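Endoglucanase(Endo-1,4-beta-glucanase)protein (Pseudomonas stutzeri, PDB 6R2J) probably hydrolyses internal beta-1,4-glycosidic bonds of cellulose-like glucans, as a family 5 glycoside hydrolase, and is seen here with cellobiose bound. Local coordinates at residues R200-A205 and G245-L250; G254-L259 and Y292-E297. All coordinates share one frame; numbering follows the deposited sequence. Where two conformers were deposited one is given.

Interaction 1 of 2, residues R200-A205 and G245-L250; sequences RLIYEA and GQKGFL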
loop_
_atom_site.group_PDB
_atom_site.type_symbol
_atom_site.label_atom_id
_atom_site.label_comp_id
_atom_site.label_asym_id
_atom_site.label_seq_id
_atom_site.Cartn_x
_atom_site.Cartn_y
_atom_site.Cartn_z
ATOM N N ARG A 200 -0.707 10.647 -13.569
ATOM C CA ARG A 200 -1.384 9.571 -12.861
ATOM C C ARG A 200 -0.463 8.958 -11.844
ATOM O O ARG A 200 -0.258 7.745 -11.793
ATOM C CB ARG A 200 -1.960 8.539 -13.800
ATOM C CG ARG A 200 -3.251 9.006 -14.458
ATOM C CD ARG A 200 -3.712 7.879 -15.378
ATOM N NE ARG A 200 -5.048 8.133 -15.942
ATOM C CZ ARG A 200 -5.350 8.953 -16.940
ATOM N NH1 ARG A 200 -4.387 9.666 -17.440
ATOM N NH2 ARG A 200 -6.635 9.098 -17.339
ATOM N N LEU A 201 0.108 9.819 -11.015
ATOM C CA LEU A 201 1.024 9.426 -9.953
ATOM C C LEU A 201 0.478 9.930 -8.626
ATOM O O LEU A 201 -0.060 11.047 -8.553
ATOM C CB LEU A 201 2.378 10.087 -10.187
ATOM C CG LEU A 201 3.678 9.559 -9.593
ATOM C CD1 LEU A 201 4.694 9.607 -10.685
ATOM C CD2 LEU A 201 3.978 10.448 -8.413
ATOM N N ILE A 202 0.642 9.111 -7.583
ATOM C CA ILE A 202 0.251 9.467 -6.221
ATOM C C ILE A 202 1.392 9.064 -5.294
ATOM O O ILE A 202 2.009 8.010 -5.464
ATOM C CB ILE A 202 -1.095 8.822 -5.813
ATOM C CG1 ILE A 202 -2.174 9.310 -6.794
ATOM C CG2 ILE A 202 -1.419 9.137 -4.381
ATOM C CD1 ILE A 202 -3.452 8.429 -6.823
ATOM N N TYR A 203 1.658 9.911 -4.305
ATOM C CA TYR A 203 2.714 9.682 -3.326
ATOM C C TYR A 203 2.111 9.039 -2.100
ATOM O O TYR A 203 0.955 9.277 -1.755
ATOM C CB TYR A 203 3.429 10.967 -2.966
ATOM C CG TYR A 203 4.222 11.458 -4.139
ATOM C CD1 TYR A 203 3.628 12.276 -5.092
ATOM C CD2 TYR A 203 5.550 11.055 -4.332
ATOM C CE1 TYR A 203 4.337 12.724 -6.180
ATOM C CE2 TYR A 203 6.284 11.521 -5.414
ATOM C CZ TYR A 203 5.670 12.356 -6.339
ATOM O OH TYR A 203 6.366 12.841 -7.430
ATOM N N GLU A 204 2.879 8.172 -1.476
ATOM C CA GLU A 204 2.318 7.251 -0.506
ATOM C C GLU A 204 3.307 7.114 0.630
ATOM O O GLU A 204 4.475 6.781 0.398
ATOM C CB GLU A 204 2.114 5.847 -1.075
ATOM C CG GLU A 204 1.955 4.818 0.046
ATOM C CD GLU A 204 1.773 3.392 -0.487
ATOM O OE1 GLU A 204 1.787 3.178 -1.732
ATOM O OE2 GLU A 204 1.635 2.483 0.351
ATOM N N ALA A 205 2.805 7.307 1.849
ATOM C CA ALA A 205 3.557 7.161 3.084
ATOM C C ALA A 205 2.817 6.189 3.994
ATOM O O ALA A 205 1.624 5.902 3.802
ATOM C CB ALA A 205 3.705 8.489 3.843
ATOM N N GLY A 245 1.657 20.359 -4.767
ATOM C CA GLY A 245 0.528 20.126 -5.647
ATOM C C GLY A 245 0.309 18.678 -6.033
ATOM O O GLY A 245 -0.099 18.398 -7.168
ATOM N N GLN A 246 0.509 17.756 -5.104
ATOM C CA GLN A 246 0.493 16.333 -5.421
ATOM C C GLN A 246 -0.552 15.611 -4.590
ATOM O O GLN A 246 -1.015 16.121 -3.559
ATOM C CB GLN A 246 1.865 15.704 -5.145
ATOM C CG GLN A 246 2.997 16.413 -5.918
ATOM C CD GLN A 246 2.782 16.311 -7.438
ATOM O OE1 GLN A 246 3.186 17.184 -8.209
ATOM N NE2 GLN A 246 2.153 15.230 -7.863
ATOM N N LYS A 247 -0.896 14.400 -5.057
ATOM C CA LYS A 247 -1.933 13.571 -4.449
ATOM C C LYS A 247 -1.305 12.571 -3.491
ATOM O O LYS A 247 -0.234 12.039 -3.752
ATOM C CB LYS A 247 -2.754 12.797 -5.487
ATOM C CG LYS A 247 -3.467 13.656 -6.522
ATOM C CD LYS A 247 -3.787 12.826 -7.761
ATOM C CE LYS A 247 -2.526 12.364 -8.532
ATOM N NZ LYS A 247 -2.876 11.675 -9.804
ATOM N N GLY A 248 -2.006 12.290 -2.396
ATOM C CA GLY A 248 -1.491 11.359 -1.406
ATOM C C GLY A 248 -2.283 10.092 -1.123
ATOM O O GLY A 248 -3.470 9.984 -1.432
ATOM N N PHE A 249 -1.626 9.155 -0.439
ATOM C CA PHE A 249 -2.180 7.855 -0.081
ATOM C C PHE A 249 -1.432 7.434 1.184
ATOM O O PHE A 249 -0.193 7.414 1.205
ATOM C CB PHE A 249 -2.028 6.873 -1.264
ATOM C CG PHE A 249 -2.438 5.451 -0.951
ATOM C CD1 PHE A 249 -3.611 5.171 -0.241
ATOM C CD2 PHE A 249 -1.645 4.405 -1.353
ATOM C CE1 PHE A 249 -3.989 3.856 0.052
ATOM C CE2 PHE A 249 -1.999 3.083 -1.047
ATOM C CZ PHE A 249 -3.180 2.808 -0.351
ATOM N N LEU A 250 -2.169 7.159 2.259
ATOM C CA LEU A 250 -1.561 6.577 3.456
ATOM C C LEU A 250 -1.691 5.054 3.385
ATOM O O LEU A 250 -2.647 4.455 3.893
ATOM C CB LEU A 250 -2.213 7.135 4.708
ATOM C CG LEU A 250 -1.345 6.919 5.939
ATOM C CD1 LEU A 250 -0.093 7.870 5.992
ATOM C CD2 LEU A 250 -2.216 7.061 7.178
HETATM O O HOH W 1 0.384 13.501 -7.368
#
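The carboxylate of E204 lies beside the ring of F249, with OE1 at the ring edge, 3.7 Å from CD2, and the two planes 59° apart. On the opposite side of the sheet stands the Y203 ring, with K247 O at its edge near the plane; the aliphatic stem of Q246 passes beyond the CD1 side, above the plane, with CB 3.9 Å from Y203 CD1, and the ring meets W240 of helix 229-244 edge-to-face. E204 and F249 run side by side because each holds CG anti to its own backbone N (chi1 162° and 174°). E204 OE2 also bonds H206, a residue of the glycan pocket, consistent with a second-shell role for E204. An alanine in place of E204 would be likely to strip the F249 edge of its neighbour and leave H206 NE2 without this partner.

These are adjacent parallel strands of a TIM barrel, joined by a beta-alpha-beta crossover through helix 229-244, which ends in a Schellman motif at G245. Backbone bonds zip them together: Y203 N to K247 O at 2.9 Å, A205 N to F249 O at 3.1 Å, and a weak F249 N to Y203 O. Where the strands diverge, one water bridges them, donating to L201 O and accepting from K247 N. I202 adds apolar contact, its CG2 lying 3.9 Å from F249 CB.

Interaction 2 of 2, residues G254-L259 and Y292-E297; sequences GIPDDL and YKLAIE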
loop_
_atom_site.group_PDB
_atom_site.type_symbol
_atom_site.label_atom_id
_atom_site.label_comp_id
_atom_site.label_asym_id
_atom_site.label_seq_id
_atom_site.Cartn_x
_atom_site.Cartn_y
_atom_site.Cartn_z
ATOM N N GLY A 254 -2.127 0.881 11.292
ATOM C CA GLY A 254 -2.847 -0.194 11.955
ATOM C C GLY A 254 -2.663 -0.065 13.445
ATOM O O GLY A 254 -1.776 0.651 13.914
ATOM N N ILE A 255 -3.526 -0.757 14.185
ATOM C CA ILE A 255 -3.476 -0.661 15.638
ATOM C C ILE A 255 -3.719 -2.032 16.242
ATOM O O ILE A 255 -4.441 -2.868 15.695
ATOM C CB ILE A 255 -4.519 0.341 16.222
ATOM C CG1 ILE A 255 -5.952 -0.084 15.897
ATOM C CG2 ILE A 255 -4.306 1.753 15.747
ATOM C CD1 ILE A 255 -7.038 0.833 16.486
ATOM N N PRO A 256 -3.099 -2.281 17.402
ATOM C CA PRO A 256 -3.469 -3.478 18.163
ATOM C C PRO A 256 -4.849 -3.343 18.777
ATOM O O PRO A 256 -5.298 -2.253 19.125
ATOM C CB PRO A 256 -2.393 -3.560 19.257
ATOM C CG PRO A 256 -1.254 -2.594 18.788
ATOM C CD PRO A 256 -1.995 -1.520 18.046
ATOM N N ASP A 257 -5.490 -4.479 18.962
ATOM C CA ASP A 257 -6.802 -4.563 19.574
ATOM C C ASP A 257 -6.793 -4.461 21.103
ATOM O O ASP A 257 -7.855 -4.606 21.704
ATOM C CB ASP A 257 -7.422 -5.900 19.144
ATOM C CG ASP A 257 -6.604 -7.154 19.622
ATOM O OD1 ASP A 257 -5.897 -7.053 20.639
ATOM O OD2 ASP A 257 -6.696 -8.252 19.002
ATOM N N ASP A 258 -5.656 -4.190 21.741
ATOM C CA ASP A 258 -5.596 -4.147 23.201
ATOM C C ASP A 258 -5.064 -2.823 23.733
ATOM O O ASP A 258 -4.681 -2.715 24.911
ATOM C CB ASP A 258 -4.768 -5.315 23.734
ATOM C CG ASP A 258 -3.298 -5.232 23.342
ATOM O OD1 ASP A 258 -2.960 -4.417 22.434
ATOM O OD2 ASP A 258 -2.488 -5.982 23.964
ATOM N N LEU A 259 -5.061 -1.798 22.893
ATOM C CA LEU A 259 -4.578 -0.476 23.258
ATOM C C LEU A 259 -5.692 0.527 22.997
ATOM O O LEU A 259 -5.815 1.030 21.877
ATOM C CB LEU A 259 -3.335 -0.134 22.443
ATOM C CG LEU A 259 -2.102 -1.012 22.625
ATOM C CD1 LEU A 259 -0.953 -0.335 21.840
ATOM C CD2 LEU A 259 -1.713 -1.191 24.036
ATOM N N TYR A 292 -2.803 -12.210 15.212
ATOM C CA TYR A 292 -2.094 -10.941 15.079
ATOM C C TYR A 292 -2.962 -9.782 15.588
ATOM O O TYR A 292 -4.111 -9.593 15.155
ATOM C CB TYR A 292 -1.688 -10.773 13.610
ATOM C CG TYR A 292 -0.904 -9.536 13.241
ATOM C CD1 TYR A 292 0.128 -9.068 14.033
ATOM C CD2 TYR A 292 -1.219 -8.831 12.084
ATOM C CE1 TYR A 292 0.843 -7.899 13.677
ATOM C CE2 TYR A 292 -0.522 -7.681 11.710
ATOM C CZ TYR A 292 0.517 -7.217 12.489
ATOM O OH TYR A 292 1.194 -6.061 12.071
ATOM N N LYS A 293 -2.408 -9.030 16.544
ATOM C CA LYS A 293 -3.197 -8.057 17.290
ATOM C C LYS A 293 -3.688 -6.940 16.392
ATOM O O LYS A 293 -4.732 -6.333 16.669
ATOM C CB LYS A 293 -2.349 -7.462 18.410
ATOM C CG LYS A 293 -2.336 -8.237 19.701
ATOM C CD LYS A 293 -1.756 -7.404 20.851
ATOM C CE LYS A 293 -0.660 -8.159 21.601
ATOM N NZ LYS A 293 -0.271 -7.509 22.903
ATOM N N LEU A 294 -2.944 -6.636 15.330
ATOM C CA LEU A 294 -3.376 -5.581 14.426
ATOM C C LEU A 294 -4.329 -6.086 13.337
ATOM O O LEU A 294 -4.886 -5.272 12.586
ATOM C CB LEU A 294 -2.170 -4.930 13.728
ATOM C CG LEU A 294 -1.254 -3.867 14.344
ATOM C CD1 LEU A 294 -0.515 -4.552 15.450
ATOM C CD2 LEU A 294 -0.315 -3.301 13.271
ATOM N N ALA A 295 -4.507 -7.395 13.213
ATOM C CA ALA A 295 -5.279 -7.936 12.100
ATOM C C ALA A 295 -6.740 -7.481 12.160
ATOM O O ALA A 295 -7.372 -7.515 13.218
ATOM C CB ALA A 295 -5.200 -9.474 12.113
ATOM N N ILE A 296 -7.279 -7.065 11.011
ATOM C CA ILE A 296 -8.695 -6.731 10.889
ATOM C C ILE A 296 -9.528 -7.868 10.288
ATOM O O ILE A 296 -10.745 -7.701 10.103
ATOM C CB ILE A 296 -8.817 -5.425 10.079
ATOM C CG1 ILE A 296 -10.169 -4.732 10.262
ATOM C CG2 ILE A 296 -8.597 -5.703 8.620
ATOM C CD1 ILE A 296 -10.281 -3.361 9.554
ATOM N N GLU A 297 -8.922 -9.029 10.026
ATOM C CA GLU A 297 -9.660 -10.171 9.512
ATOM C C GLU A 297 -10.591 -10.718 10.592
ATOM O O GLU A 297 -10.142 -10.951 11.725
ATOM C CB GLU A 297 -8.661 -11.229 9.081
ATOM C CG GLU A 297 -9.244 -12.434 8.387
ATOM C CD GLU A 297 -9.895 -12.097 7.094
ATOM O OE1 GLU A 297 -9.508 -11.092 6.490
ATOM O OE2 GLU A 297 -10.799 -12.847 6.684
#
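K293 and D258 form the charged link between the two loops, a salt bridge with NZ 2.9 Å from OD2. The ammonium reaches the syn side of that oxygen but sits 32° out of the carboxylate plane, and the lysine chain crosses the aspartate obliquely with CD 3.6 Å from D258 CG. The carboxylate of D257 has its salt bridge with R304, through OD2, while OD1 lies 3.9 Å from K293 CG.

In the backbone, D257 N gives a weak bond to K293 O at 3.0 Å, and P256 CA approaches the same oxygen. L294 CA-H points at I255 O, 3.2 Å from CA; that oxygen also accepts a hydrogen bond from Q306.

Apolar contact comes from L294, which lies alongside P256 and points the same way, its CD1 3.9 Å from the proline CG. With CG beside its backbone N (chi1 -80°), the leucine brings CD2 to within 4.0 Å of G254 C.

K293 and L294 are the central residues of a type I beta turn, 292-295, and the pairing joins the loops that follow the seventh and eighth strands at the C-terminal end of a TIM barrel, where glycosidases of this fold keep their active site.

Interaction 1 joins two strands of the barrel wall and interaction 2 two of the loops beyond it, so together they illustrate how a TIM barrel divides its body from its working end. Interaction 1 comes first along the chain, pairing neighbouring strands 201-206 and 248-252, which helix 229-244 connects in sequence. Strand 248-252 then runs on into loop 254-259, where interaction 2 opens before helix 260-276 and strand 280-285 intervene and the chain returns at 292-297. The contacts are thus in series, touch nowhere else, and lie on opposite sides of the chain's centre, their own centres about 26 Å apart. A single strand and its following loop therefore tie a buried barrel seam to the partly buried loop region.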